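PDB 6ZPV: MgGH51 from Meripilus giganteus, which catalyses the hydrolysis of alpha-L-arabinofuranosidic linkages as a GH51 glycosidase, probably releasing arabinose from plant cell-wall polysaccharides. Local coordinates for residues A[14-19]-A[342-347]; A[58-63]-A[177-182]; A[68-73]-A[154-159]; A[467-472]-A[527-532]. All blocks are in the same frame, centred on the assembly; numbering follows the deposited sequence.

Contact 1 (A[14-19]-A[342-347]); sequences PSTLYG and TLRFVE. With SO4 (sulfate ion), chain R.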
loop_
_atom_site.group_PDB
_atom_site.type_symbol
_atom_site.label_atom_id
_atom_site.label_comp_id
_atom_site.label_asym_id
_atom_site.label_seq_id
_atom_site.Cartn_x
_atom_site.Cartn_y
_atom_site.Cartn_z
ATOM N N PRO A 14 -8.952 14.923 15.287
ATOM C CA PRO A 14 -9.557 14.652 13.981
ATOM C C PRO A 14 -9.812 13.161 13.766
ATOM O O PRO A 14 -8.973 12.331 14.161
ATOM C CB PRO A 14 -8.481 15.162 13.008
ATOM C CG PRO A 14 -7.711 16.165 13.713
ATOM C CD PRO A 14 -7.667 15.615 15.138
ATOM N N SER A 15 -10.862 12.840 13.022
ATOM C CA SER A 15 -11.123 11.434 12.647
ATOM C C SER A 15 -10.003 10.892 11.771
ATOM O O SER A 15 -9.823 9.653 11.793
ATOM C CB SER A 15 -12.469 11.328 11.935
ATOM O OG SER A 15 -12.434 11.826 10.616
ATOM N N THR A 16 -9.289 11.733 11.078
ATOM C CA THR A 16 -8.262 11.370 10.109
ATOM C C THR A 16 -6.862 11.215 10.683
ATOM O O THR A 16 -5.942 10.993 9.909
ATOM C CB THR A 16 -8.281 12.428 8.991
ATOM O OG1 THR A 16 -8.203 13.729 9.588
ATOM C CG2 THR A 16 -9.504 12.320 8.116
ATOM N N LEU A 17 -6.695 11.295 12.011
ATOM C CA LEU A 17 -5.309 11.427 12.512
ATOM C C LEU A 17 -4.420 10.293 12.048
ATOM O O LEU A 17 -3.248 10.566 11.704
ATOM C CB LEU A 17 -5.301 11.534 14.024
ATOM C CG LEU A 17 -3.942 11.784 14.655
ATOM C CD1 LEU A 17 -3.232 12.988 14.090
ATOM C CD2 LEU A 17 -4.092 11.933 16.161
ATOM N N TYR A 18 -4.847 9.044 12.087
ATOM C CA TYR A 18 -3.991 7.901 11.760
ATOM C C TYR A 18 -4.435 7.217 10.481
ATOM O O TYR A 18 -5.635 6.849 10.388
ATOM C CB TYR A 18 -3.907 6.890 12.908
ATOM C CG TYR A 18 -3.446 7.512 14.208
ATOM C CD1 TYR A 18 -2.119 7.878 14.382
ATOM C CD2 TYR A 18 -4.323 7.774 15.231
ATOM C CE1 TYR A 18 -1.691 8.495 15.566
ATOM C CE2 TYR A 18 -3.905 8.380 16.410
ATOM C CZ TYR A 18 -2.600 8.756 16.577
ATOM O OH TYR A 18 -2.145 9.340 17.739
ATOM N N GLY A 19 -3.541 6.964 9.554
ATOM C CA GLY A 19 -3.908 6.271 8.303
ATOM C C GLY A 19 -2.720 5.671 7.633
ATOM O O GLY A 19 -1.648 5.546 8.250
ATOM N N THR A 342 -16.362 8.889 -1.437
ATOM C CA THR A 342 -15.883 9.958 -0.565
ATOM C C THR A 342 -14.555 10.518 -1.136
ATOM O O THR A 342 -13.662 9.705 -1.465
ATOM C CB THR A 342 -15.605 9.426 0.860
ATOM O OG1 THR A 342 -16.834 8.931 1.369
ATOM C CG2 THR A 342 -15.012 10.478 1.759
ATOM N N LEU A 343 -14.411 11.846 -1.163
ATOM C CA LEU A 343 -13.080 12.451 -1.468
ATOM C C LEU A 343 -13.066 13.863 -0.886
ATOM O O LEU A 343 -13.735 14.751 -1.389
ATOM C CB LEU A 343 -12.805 12.503 -2.967
ATOM C CG LEU A 343 -11.499 13.137 -3.365
ATOM C CD1 LEU A 343 -10.288 12.349 -2.923
ATOM C CD2 LEU A 343 -11.452 13.374 -4.876
ATOM N N ARG A 344 -12.285 14.071 0.169
ATOM C CA ARG A 344 -12.179 15.356 0.844
ATOM C C ARG A 344 -10.827 16.014 0.634
ATOM O O ARG A 344 -10.713 17.221 0.927
ATOM C CB ARG A 344 -12.447 15.217 2.354
ATOM C CG ARG A 344 -13.825 14.662 2.674
ATOM C CD ARG A 344 -14.219 14.915 4.096
ATOM N NE ARG A 344 -13.393 14.250 5.054
ATOM C CZ ARG A 344 -13.237 14.546 6.355
ATOM N NH1 ARG A 344 -12.491 13.792 7.131
ATOM N NH2 ARG A 344 -13.815 15.601 6.875
ATOM N N PHE A 345 -9.807 15.253 0.239
ATOM C CA PHE A 345 -8.401 15.707 0.254
ATOM C C PHE A 345 -7.726 15.257 -1.064
ATOM O O PHE A 345 -7.768 14.075 -1.381
ATOM C CB PHE A 345 -7.657 15.042 1.415
ATOM C CG PHE A 345 -8.213 15.310 2.788
ATOM C CD1 PHE A 345 -8.115 16.557 3.362
ATOM C CD2 PHE A 345 -8.919 14.333 3.433
ATOM C CE1 PHE A 345 -8.652 16.784 4.618
ATOM C CE2 PHE A 345 -9.514 14.601 4.665
ATOM C CZ PHE A 345 -9.361 15.811 5.265
ATOM N N VAL A 346 -7.059 16.200 -1.712
ATOM C CA VAL A 346 -6.268 15.931 -2.906
ATOM C C VAL A 346 -4.880 16.527 -2.711
ATOM O O VAL A 346 -4.771 17.716 -2.299
ATOM C CB VAL A 346 -6.925 16.431 -4.212
ATOM C CG1 VAL A 346 -5.945 16.453 -5.366
ATOM C CG2 VAL A 346 -8.168 15.611 -4.503
ATOM N N GLU A 347 -3.854 15.722 -2.986
ATOM C CA GLU A 347 -2.467 16.183 -2.854
ATOM C C GLU A 347 -1.919 16.537 -4.236
ATOM O O GLU A 347 -2.077 15.767 -5.200
ATOM C CB GLU A 347 -1.630 15.088 -2.154
ATOM C CG GLU A 347 -0.208 15.516 -1.847
ATOM C CD GLU A 347 0.476 14.692 -0.785
ATOM O OE1 GLU A 347 -0.143 13.755 -0.263
ATOM O OE2 GLU A 347 1.688 15.030 -0.481
HETATM S S SO4 R . -12.651 15.255 10.751
HETATM O O1 SO4 R . -11.871 14.204 10.065
HETATM O O2 SO4 R . -13.907 15.569 10.141
HETATM O O3 SO4 R . -11.798 16.504 10.733
HETATM O O4 SO4 R . -12.730 14.837 12.143
#
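Two torsions bring Thr16 and Arg344 together. Thr16 tucks OG1 between its own backbone N and carbonyl carbon (chi1 51°), which turns the methyl CG2 out across the gap, and Arg344 folds at its third torsion (chi3 -64°) to swing the guanidinium round to it. The two side chains arrive from opposite directions, with CG2 3.5 Å from Arg344 NH1, at the guanidinium edge and near its plane. The same methyl also reaches Phe345, where it meets CE2 obliquely at 4.1 Å.

No hydrogen bond joins the segments directly; a sulfate ion, probably from the crystallisation liquor, does the bridging. Arg344 NH1 donates to sulfate O1 over 3.0 Å in a fairly straight bond (168°), while NH2 makes a longer one of 3.3 Å to O2, and the sulfur lies in the guanidinium plane beyond that edge. From the type I turn of Pro14 to Leu17 comes Ser15 N, 2.9 Å from sulfate O4; Ser15 OG also approaches O1, at an unusually short 2.5 Å. One face of the guanidinium carries Phe345 CZ, 4.0 Å above the plane and toward the rim.

The polar ends have further partners: Arg344 NE forms a salt bridge with Glu284, and Thr16 OG1 bonds to the carbonyl of Phe475. All this sits at the N-terminal ends of the barrel strands, where the 14-19 turn leads into strand 20-21. The chemistry implies a spot able to hold an anion, though this sulfate is probably adventitious, with Glu284 likely to offset part of the arginine's charge and to steady its direction.

Contact 2 (A[58-63]-A[177-182]); sequences HPISNA and FVTIDG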
loop_
_atom_site.group_PDB
_atom_site.type_symbol
_atom_site.label_atom_id
_atom_site.label_comp_id
_atom_site.label_asym_id
_atom_site.label_seq_id
_atom_site.Cartn_x
_atom_site.Cartn_y
_atom_site.Cartn_z
ATOM N N HIS A 58 8.726 -20.163 -17.789
ATOM C CA HIS A 58 9.693 -21.229 -18.025
ATOM C C HIS A 58 9.071 -22.322 -18.858
ATOM O O HIS A 58 7.895 -22.659 -18.662
ATOM C CB HIS A 58 10.127 -21.823 -16.657
ATOM C CG HIS A 58 10.641 -20.811 -15.703
ATOM N ND1 HIS A 58 11.920 -20.309 -15.777
ATOM C CD2 HIS A 58 9.986 -20.142 -14.716
ATOM C CE1 HIS A 58 12.044 -19.361 -14.833
ATOM N NE2 HIS A 58 10.880 -19.253 -14.167
ATOM N N PRO A 59 9.836 -22.996 -19.737
ATOM C CA PRO A 59 9.259 -24.110 -20.493
ATOM C C PRO A 59 9.028 -25.324 -19.624
ATOM O O PRO A 59 9.724 -25.557 -18.649
ATOM C CB PRO A 59 10.342 -24.381 -21.540
ATOM C CG PRO A 59 11.622 -23.917 -20.886
ATOM C CD PRO A 59 11.247 -22.718 -20.052
ATOM N N ILE A 60 8.057 -26.104 -20.048
ATOM C CA ILE A 60 7.875 -27.503 -19.622
ATOM C C ILE A 60 8.365 -28.349 -20.792
ATOM O O ILE A 60 7.909 -28.144 -21.937
ATOM C CB ILE A 60 6.429 -27.826 -19.219
ATOM C CG1 ILE A 60 6.044 -27.088 -17.948
ATOM C CG2 ILE A 60 6.249 -29.327 -19.080
ATOM C CD1 ILE A 60 4.576 -27.168 -17.613
ATOM N N SER A 61 9.206 -29.318 -20.511
ATOM C CA SER A 61 9.699 -30.252 -21.523
ATOM C C SER A 61 10.384 -29.453 -22.618
ATOM O O SER A 61 11.143 -28.478 -22.321
ATOM C CB SER A 61 8.615 -31.203 -21.956
ATOM O OG SER A 61 9.124 -32.190 -22.837
ATOM N N ASN A 62 10.218 -29.846 -23.872
ATOM C CA ASN A 62 10.928 -29.250 -25.024
ATOM C C ASN A 62 10.193 -28.050 -25.620
ATOM O O ASN A 62 10.464 -27.703 -26.773
ATOM C CB ASN A 62 11.248 -30.313 -26.085
ATOM C CG ASN A 62 10.039 -30.942 -26.701
ATOM O OD1 ASN A 62 8.937 -30.875 -26.125
ATOM N ND2 ASN A 62 10.212 -31.579 -27.843
ATOM N N ALA A 63 9.286 -27.417 -24.902
ATOM C CA ALA A 63 8.612 -26.205 -25.411
ATOM C C ALA A 63 9.608 -25.144 -25.853
ATOM O O ALA A 63 10.623 -24.914 -25.157
ATOM C CB ALA A 63 7.721 -25.632 -24.326
ATOM N N PHE A 177 0.705 -23.576 -14.445
ATOM C CA PHE A 177 1.131 -24.202 -15.702
ATOM C C PHE A 177 -0.002 -24.174 -16.721
ATOM O O PHE A 177 -1.211 -24.153 -16.381
ATOM C CB PHE A 177 1.605 -25.648 -15.501
ATOM C CG PHE A 177 0.566 -26.682 -15.172
ATOM C CD1 PHE A 177 -0.207 -27.258 -16.165
ATOM C CD2 PHE A 177 0.377 -27.092 -13.864
ATOM C CE1 PHE A 177 -1.138 -28.239 -15.826
ATOM C CE2 PHE A 177 -0.531 -28.082 -13.547
ATOM C CZ PHE A 177 -1.306 -28.679 -14.563
ATOM N N VAL A 178 0.425 -24.239 -17.979
ATOM C CA VAL A 178 -0.414 -24.467 -19.166
ATOM C C VAL A 178 0.262 -25.562 -19.966
ATOM O O VAL A 178 1.465 -25.430 -20.266
ATOM C CB VAL A 178 -0.567 -23.194 -20.004
ATOM C CG1 VAL A 178 -1.381 -23.453 -21.251
ATOM C CG2 VAL A 178 -1.149 -22.066 -19.181
ATOM N N THR A 179 -0.444 -26.626 -20.313
ATOM C CA THR A 179 0.116 -27.701 -21.159
ATOM C C THR A 179 -0.896 -28.128 -22.214
ATOM O O THR A 179 -2.118 -28.084 -22.019
ATOM C CB THR A 179 0.566 -28.900 -20.322
ATOM O OG1 THR A 179 -0.508 -29.489 -19.610
ATOM C CG2 THR A 179 1.680 -28.566 -19.386
ATOM N N ILE A 180 -0.327 -28.724 -23.264
ATOM C CA ILE A 180 -1.094 -29.600 -24.188
ATOM C C ILE A 180 -0.330 -30.935 -24.261
ATOM O O ILE A 180 0.832 -31.063 -23.836
ATOM C CB ILE A 180 -1.271 -28.951 -25.577
ATOM C CG1 ILE A 180 0.050 -28.710 -26.305
ATOM C CG2 ILE A 180 -2.102 -27.707 -25.500
ATOM C CD1 ILE A 180 -0.115 -28.215 -27.727
ATOM N N ASP A 181 -0.974 -31.916 -24.849
ATOM C CA ASP A 181 -0.371 -33.206 -25.120
ATOM C C ASP A 181 0.620 -33.023 -26.261
ATOM O O ASP A 181 0.267 -32.610 -27.373
ATOM C CB ASP A 181 -1.461 -34.227 -25.440
ATOM C CG ASP A 181 -0.961 -35.613 -25.663
ATOM O OD1 ASP A 181 -0.110 -35.804 -26.556
ATOM O OD2 ASP A 181 -1.459 -36.556 -24.977
ATOM N N GLY A 182 1.898 -33.337 -26.003
ATOM C CA GLY A 182 2.970 -33.109 -26.990
ATOM C C GLY A 182 2.889 -33.962 -28.231
ATOM O O GLY A 182 3.417 -33.573 -29.275
#
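Ile60 makes this contact with one atom, its CD1 methyl, which lies 3.7 Å from Thr179 CG2 and 3.9 Å from Phe177 CB. The extended second torsion (chi2 170°) carries the methyl well out from the edge strand 57-60 toward strand 174-181. Ile60 and Thr179 meet at about a right angle, methyl against methyl, whereas Phe177 offers only its CB: the aromatic ring leads off elsewhere, to a cation-pi contact with Arg93. Between these two contacts lies the backbone, with Val178 O 4.4 Å from Ile60 CD1. This is the close-packed part, and carbon against carbon makes up its two nearest approaches.

The other end is looser, and Ile60 itself remains partly exposed. Past Ile60 the chain reverses in a type II' turn to Ala63, closed by a weak backbone bond of 3.3 Å from Ala63 N to Ile60 O. Ser61, at its corner, is exposed and makes no contact with the strand opposite, and Asn62 spends its amide on Ser90 instead. Asp181, likewise exposed, directs OD1 to the backbone of Ala183 and Ala184.

The axes of the short strands 58-60 and 177-181 come within 8.6 Å, at 34°, the distance of next-but-one neighbours: strand 93-98 lies between them, pairing with Ile60 through Gly95 and with Val178 through Phe96. Ile60 therefore reaches across a middle strand on one face of the five-stranded antiparallel sheet, packing also on Thr97 of that strand. With no polar bond between the segments, the contact probably rests on van der Waals packing and the burial of one methyl group.

Contact 3 (A[68-73]-A[154-159]); sequences IQDPSP and TKWTQI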
loop_
_atom_site.group_PDB
_atom_site.type_symbol
_atom_site.label_atom_id
_atom_site.label_comp_id
_atom_site.label_asym_id
_atom_site.label_seq_id
_atom_site.Cartn_x
_atom_site.Cartn_y
_atom_site.Cartn_z
ATOM N N ILE A 68 6.885 -12.035 -28.410
ATOM C CA ILE A 68 6.853 -11.357 -29.710
ATOM C C ILE A 68 6.031 -10.086 -29.677
ATOM O O ILE A 68 5.074 -10.007 -28.904
ATOM C CB ILE A 68 6.383 -12.327 -30.830
ATOM C CG1 ILE A 68 4.946 -12.759 -30.651
ATOM C CG2 ILE A 68 7.339 -13.489 -30.985
ATOM C CD1 ILE A 68 4.330 -13.432 -31.876
ATOM N N GLN A 69 6.401 -9.125 -30.519
ATOM C CA GLN A 69 5.494 -8.026 -30.874
ATOM C C GLN A 69 4.497 -8.668 -31.814
ATOM O O GLN A 69 4.807 -8.916 -32.996
ATOM C CB GLN A 69 6.276 -6.880 -31.510
ATOM C CG GLN A 69 5.436 -5.626 -31.826
ATOM C CD GLN A 69 6.199 -4.606 -32.644
ATOM O OE1 GLN A 69 7.289 -4.810 -33.137
ATOM N NE2 GLN A 69 5.525 -3.559 -32.909
ATOM N N ASP A 70 3.307 -8.959 -31.352
ATOM C CA ASP A 70 2.364 -9.754 -32.150
ATOM C C ASP A 70 1.921 -8.930 -33.358
ATOM O O ASP A 70 1.467 -7.799 -33.208
ATOM C CB ASP A 70 1.197 -10.172 -31.274
ATOM C CG ASP A 70 0.424 -11.339 -31.881
ATOM O OD1 ASP A 70 0.222 -11.366 -33.110
ATOM O OD2 ASP A 70 0.008 -12.255 -31.067
ATOM N N PRO A 71 1.965 -9.464 -34.604
ATOM C CA PRO A 71 1.407 -8.710 -35.729
ATOM C C PRO A 71 -0.088 -8.431 -35.583
ATOM O O PRO A 71 -0.602 -7.506 -36.209
ATOM C CB PRO A 71 1.694 -9.633 -36.942
ATOM C CG PRO A 71 2.616 -10.675 -36.487
ATOM C CD PRO A 71 2.610 -10.725 -34.985
ATOM N N SER A 72 -0.776 -9.271 -34.793
ATOM C CA SER A 72 -2.223 -9.146 -34.516
ATOM C C SER A 72 -2.413 -9.332 -33.017
ATOM O O SER A 72 -2.805 -10.411 -32.579
ATOM C CB SER A 72 -3.045 -10.111 -35.318
ATOM O OG SER A 72 -2.921 -9.857 -36.701
ATOM N N PRO A 73 -2.152 -8.287 -32.204
ATOM C CA PRO A 73 -2.194 -8.443 -30.755
ATOM C C PRO A 73 -3.618 -8.587 -30.226
ATOM O O PRO A 73 -4.591 -8.181 -30.852
ATOM C CB PRO A 73 -1.523 -7.171 -30.250
ATOM C CG PRO A 73 -1.907 -6.140 -31.291
ATOM C CD PRO A 73 -1.789 -6.905 -32.614
ATOM N N THR A 154 -8.412 -19.327 -35.034
ATOM C CA THR A 154 -7.464 -18.304 -35.458
ATOM C C THR A 154 -7.828 -16.928 -34.874
ATOM O O THR A 154 -7.010 -16.011 -34.971
ATOM C CB THR A 154 -7.437 -18.255 -36.993
ATOM O OG1 THR A 154 -8.759 -18.090 -37.474
ATOM C CG2 THR A 154 -6.804 -19.515 -37.549
ATOM N N LYS A 155 -8.996 -16.797 -34.276
ATOM C CA LYS A 155 -9.399 -15.550 -33.585
ATOM C C LYS A 155 -8.976 -15.638 -32.113
ATOM O O LYS A 155 -9.115 -16.683 -31.488
ATOM C CB LYS A 155 -10.930 -15.409 -33.661
ATOM C CG LYS A 155 -11.449 -15.186 -35.081
ATOM C CD LYS A 155 -12.972 -15.029 -35.245
ATOM N N TRP A 156 -8.568 -14.505 -31.563
ATOM C CA TRP A 156 -8.285 -14.440 -30.123
ATOM C C TRP A 156 -9.490 -14.927 -29.322
ATOM O O TRP A 156 -10.610 -14.370 -29.491
ATOM C CB TRP A 156 -7.916 -13.013 -29.730
ATOM C CG TRP A 156 -6.508 -12.636 -30.071
ATOM C CD1 TRP A 156 -6.111 -11.708 -30.991
ATOM C CD2 TRP A 156 -5.320 -13.110 -29.411
ATOM N NE1 TRP A 156 -4.737 -11.607 -30.993
ATOM C CE2 TRP A 156 -4.240 -12.435 -30.019
ATOM C CE3 TRP A 156 -5.058 -14.047 -28.377
ATOM C CZ2 TRP A 156 -2.939 -12.622 -29.598
ATOM C CZ3 TRP A 156 -3.756 -14.250 -27.993
ATOM C CH2 TRP A 156 -2.703 -13.518 -28.564
ATOM N N THR A 157 -9.223 -15.844 -28.402
ATOM C CA THR A 157 -10.282 -16.499 -27.639
ATOM C C THR A 157 -9.862 -16.579 -26.160
ATOM O O THR A 157 -8.738 -16.995 -25.891
ATOM C CB THR A 157 -10.467 -17.902 -28.218
ATOM O OG1 THR A 157 -10.845 -17.792 -29.613
ATOM C CG2 THR A 157 -11.541 -18.706 -27.485
ATOM N N GLN A 158 -10.778 -16.210 -25.255
ATOM C CA GLN A 158 -10.514 -16.318 -23.834
ATOM C C GLN A 158 -10.915 -17.695 -23.354
ATOM O O GLN A 158 -11.998 -18.196 -23.658
ATOM C CB GLN A 158 -11.214 -15.240 -23.023
ATOM C CG GLN A 158 -10.612 -15.095 -21.621
ATOM C CD GLN A 158 -11.270 -14.082 -20.705
ATOM O OE1 GLN A 158 -12.480 -14.010 -20.702
ATOM N NE2 GLN A 158 -10.487 -13.411 -19.846
ATOM N N ILE A 159 -10.059 -18.276 -22.507
ATOM C CA ILE A 159 -10.303 -19.492 -21.692
ATOM C C ILE A 159 -10.472 -19.048 -20.234
ATOM O O ILE A 159 -9.637 -18.286 -19.750
ATOM C CB ILE A 159 -9.174 -20.540 -21.876
ATOM C CG1 ILE A 159 -9.198 -21.154 -23.286
ATOM C CG2 ILE A 159 -9.178 -21.581 -20.782
ATOM C CD1 ILE A 159 -8.079 -22.180 -23.593
#
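Asp70 OD2 is gripped by Ser81 OG and Asn191 ND2, and against the same oxygen comes the edge of Trp156, with CZ2 at 3.3 Å. The two side chains approach from opposite directions, their planes 58° apart; OD2 meets the rim of the six-membered ring near its plane. The other oxygen, OD1, takes a 2.9 Å bond from Ser72 N, forming an Asx turn, and a salt bridge from Arg119. Both oxygens are thus held, and the carboxylate has little freedom to rotate.

That turn probably helps to place the carbonyl of Ser72 for the indole. Trp156 NE1 donates to Ser72 O at 2.8 Å with an N-H...O angle of 161°; the acceptor lies almost in the ring plane, although the N-H comes in tilted from the plane of the carbonyl. Pro73 C follows at 3.3 Å from NE1.

A leucine in place of Trp156 would probably leave Ser72 O without its donor and open a gap beside Asp70 that the indole now fills.

The indole also touches Arg119, Ser81 and Ala193, one from each of the three middle strands of a five-stranded antiparallel sheet. Across them it links the residue just before edge strand 157-163 to the loop after edge strand 64-69, an arrangement that fits a beta-sandwich domain.

Contact 4 (A[467-472]-A[527-532]); sequences LERNSD and TLPTNG. With ACT (acetate ion), chain S.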
loop_
_atom_site.group_PDB
_atom_site.type_symbol
_atom_site.label_atom_id
_atom_site.label_comp_id
_atom_site.label_asym_id
_atom_site.label_seq_id
_atom_site.Cartn_x
_atom_site.Cartn_y
_atom_site.Cartn_z
ATOM N N LEU A 467 2.319 14.277 17.714
ATOM C CA LEU A 467 1.308 14.443 16.653
ATOM C C LEU A 467 -0.088 14.548 17.282
ATOM O O LEU A 467 -0.913 15.388 16.866
ATOM C CB LEU A 467 1.396 13.303 15.651
ATOM C CG LEU A 467 2.713 13.143 14.902
ATOM C CD1 LEU A 467 2.629 11.956 13.963
ATOM C CD2 LEU A 467 3.083 14.378 14.113
ATOM N N GLU A 468 -0.354 13.693 18.253
ATOM C CA GLU A 468 -1.678 13.659 18.869
ATOM C C GLU A 468 -1.916 14.889 19.732
ATOM O O GLU A 468 -2.995 15.524 19.674
ATOM C CB GLU A 468 -1.872 12.335 19.642
ATOM C CG GLU A 468 -3.261 12.092 20.125
ATOM C CD GLU A 468 -3.453 10.678 20.658
ATOM O OE1 GLU A 468 -3.181 10.462 21.840
ATOM O OE2 GLU A 468 -3.877 9.800 19.841
ATOM N N ARG A 469 -0.926 15.293 20.542
ATOM C CA ARG A 469 -1.077 16.546 21.329
ATOM C C ARG A 469 -1.366 17.745 20.418
ATOM O O ARG A 469 -2.151 18.624 20.747
ATOM C CB ARG A 469 0.207 16.770 22.136
ATOM C CG ARG A 469 0.189 18.099 22.895
ATOM C CD ARG A 469 1.339 18.273 23.900
ATOM N NE ARG A 469 2.646 18.256 23.233
ATOM C CZ ARG A 469 3.485 17.211 23.177
ATOM N NH1 ARG A 469 3.258 16.082 23.822
ATOM N NH2 ARG A 469 4.595 17.325 22.433
ATOM N N ASN A 470 -0.649 17.786 19.270
ATOM C CA ASN A 470 -0.761 18.892 18.280
ATOM C C ASN A 470 -1.812 18.612 17.213
ATOM O O ASN A 470 -1.740 19.252 16.144
ATOM C CB ASN A 470 0.590 19.183 17.702
ATOM C CG ASN A 470 1.579 19.714 18.717
ATOM O OD1 ASN A 470 1.379 20.844 19.188
ATOM N ND2 ASN A 470 2.585 18.922 19.064
ATOM N N SER A 471 -2.786 17.746 17.499
ATOM C CA SER A 471 -3.808 17.361 16.483
ATOM C C SER A 471 -4.877 18.428 16.269
ATOM O O SER A 471 -5.763 18.217 15.432
ATOM C CB SER A 471 -4.351 15.999 16.752
ATOM O OG SER A 471 -5.031 15.904 17.998
ATOM N N ASP A 472 -4.758 19.579 16.931
ATOM C CA ASP A 472 -5.502 20.761 16.502
ATOM C C ASP A 472 -5.035 21.208 15.135
ATOM O O ASP A 472 -5.854 21.743 14.363
ATOM C CB ASP A 472 -5.429 21.873 17.546
ATOM C CG ASP A 472 -4.038 22.378 17.883
ATOM O OD1 ASP A 472 -3.122 21.527 17.992
ATOM O OD2 ASP A 472 -3.919 23.591 18.092
ATOM N N THR A 527 0.215 17.120 32.153
ATOM C CA THR A 527 1.611 17.489 32.351
ATOM C C THR A 527 2.410 17.238 31.086
ATOM O O THR A 527 2.321 16.134 30.534
ATOM C CB THR A 527 2.180 16.663 33.501
ATOM O OG1 THR A 527 1.331 16.766 34.659
ATOM C CG2 THR A 527 3.606 17.017 33.856
ATOM N N LEU A 528 3.218 18.189 30.656
ATOM C CA LEU A 528 4.009 17.986 29.449
ATOM C C LEU A 528 5.179 17.058 29.701
ATOM O O LEU A 528 5.900 17.212 30.696
ATOM C CB LEU A 528 4.512 19.318 28.890
ATOM C CG LEU A 528 3.473 20.247 28.302
ATOM C CD1 LEU A 528 4.061 21.636 28.034
ATOM C CD2 LEU A 528 2.846 19.711 27.053
ATOM N N PRO A 529 5.468 16.132 28.766
ATOM C CA PRO A 529 6.748 15.447 28.787
ATOM C C PRO A 529 7.924 16.411 28.725
ATOM O O PRO A 529 7.779 17.551 28.259
ATOM C CB PRO A 529 6.726 14.572 27.502
ATOM C CG PRO A 529 5.229 14.364 27.262
ATOM C CD PRO A 529 4.619 15.694 27.643
ATOM N N THR A 530 9.097 15.948 29.109
ATOM C CA THR A 530 10.326 16.721 28.922
ATOM C C THR A 530 10.647 16.804 27.423
ATOM O O THR A 530 10.757 15.753 26.790
ATOM C CB THR A 530 11.465 16.089 29.697
ATOM O OG1 THR A 530 11.086 16.081 31.077
ATOM C CG2 THR A 530 12.738 16.885 29.535
ATOM N N ASN A 531 10.853 17.999 26.947
ATOM C CA ASN A 531 11.212 18.254 25.550
ATOM C C ASN A 531 12.663 17.774 25.348
ATOM O O ASN A 531 13.573 18.376 25.932
ATOM C CB ASN A 531 10.972 19.708 25.218
ATOM C CG ASN A 531 11.200 20.034 23.769
ATOM O OD1 ASN A 531 11.753 19.247 23.014
ATOM N ND2 ASN A 531 10.750 21.209 23.360
ATOM N N GLY A 532 12.852 16.678 24.581
ATOM C CA GLY A 532 14.134 16.037 24.399
ATOM C C GLY A 532 14.303 14.774 25.203
ATOM O O GLY A 532 15.329 14.085 25.024
HETATM C C ACT S . 2.572 19.890 35.793
HETATM O O ACT S . 3.046 20.759 34.855
HETATM O OXT ACT S . 1.414 19.304 35.786
HETATM C CH3 ACT S . 3.524 19.430 36.953
#
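The guanidinium of Arg469 is met on a slant by Leu528 CD2 and by Pro529 CD, neither lying squarely over a face nor at an edge. Here the C-terminal end of helix 454-469, a helix of the (beta/alpha)8 barrel, meets the loop between strands 522-523 and 535-541 of the C-terminal antiparallel beta domain. The arginine runs out from the helix with CG opposite its backbone N (chi1 175°), then bends, presenting CD to Leu528 CD2 at 3.8 Å. The leucine crosses the arginine's chain at about a right angle. Pro529 slides past in the contrary sense, its CD 4.1 Å from Arg469 NH1. Charge is dealt with elsewhere: NE forms a salt bridge with Asp416.

One residue before Leu528, Thr527 OG1 bonds at 2.8 Å to OXT of an acetate ion, probably from the crystallisation liquor, and also pairs with Thr4 N. A valine in place of Thr527 would probably leave both the acetate oxygen and Thr4 N without this mate.

At the end of the helix, Glu468 O accepts twice from Ser471, two residues beyond the last helical one: from N at 3.1 Å and from OG at 2.7 Å, the hydroxyl lying in the carbonyl plane on a lone pair.

From the N terminus, the chain passes the 14-19 turn, which opens contact 1 and leads into barrel strand 20-21, then enters the domain holding contacts 2 and 3. Contact 3 (68-73 with 154-159) is nested inside the loop closed by contact 2 (58-63 with 177-182), and both lie inside the long loop that contact 1 closes at the start of barrel strand 345-348. Contacts 2 and 3 each lie within a different five-stranded antiparallel sheet of what is probably one beta-sandwich domain, their centres 19 Å apart. Contact 4 opens only afterwards, joining a barrel helix to the C-terminal beta domain. Contacts 1 and 4 touch: Tyr18 OH lies 2.8 Å from Glu468 OE2, a probable hydrogen bond.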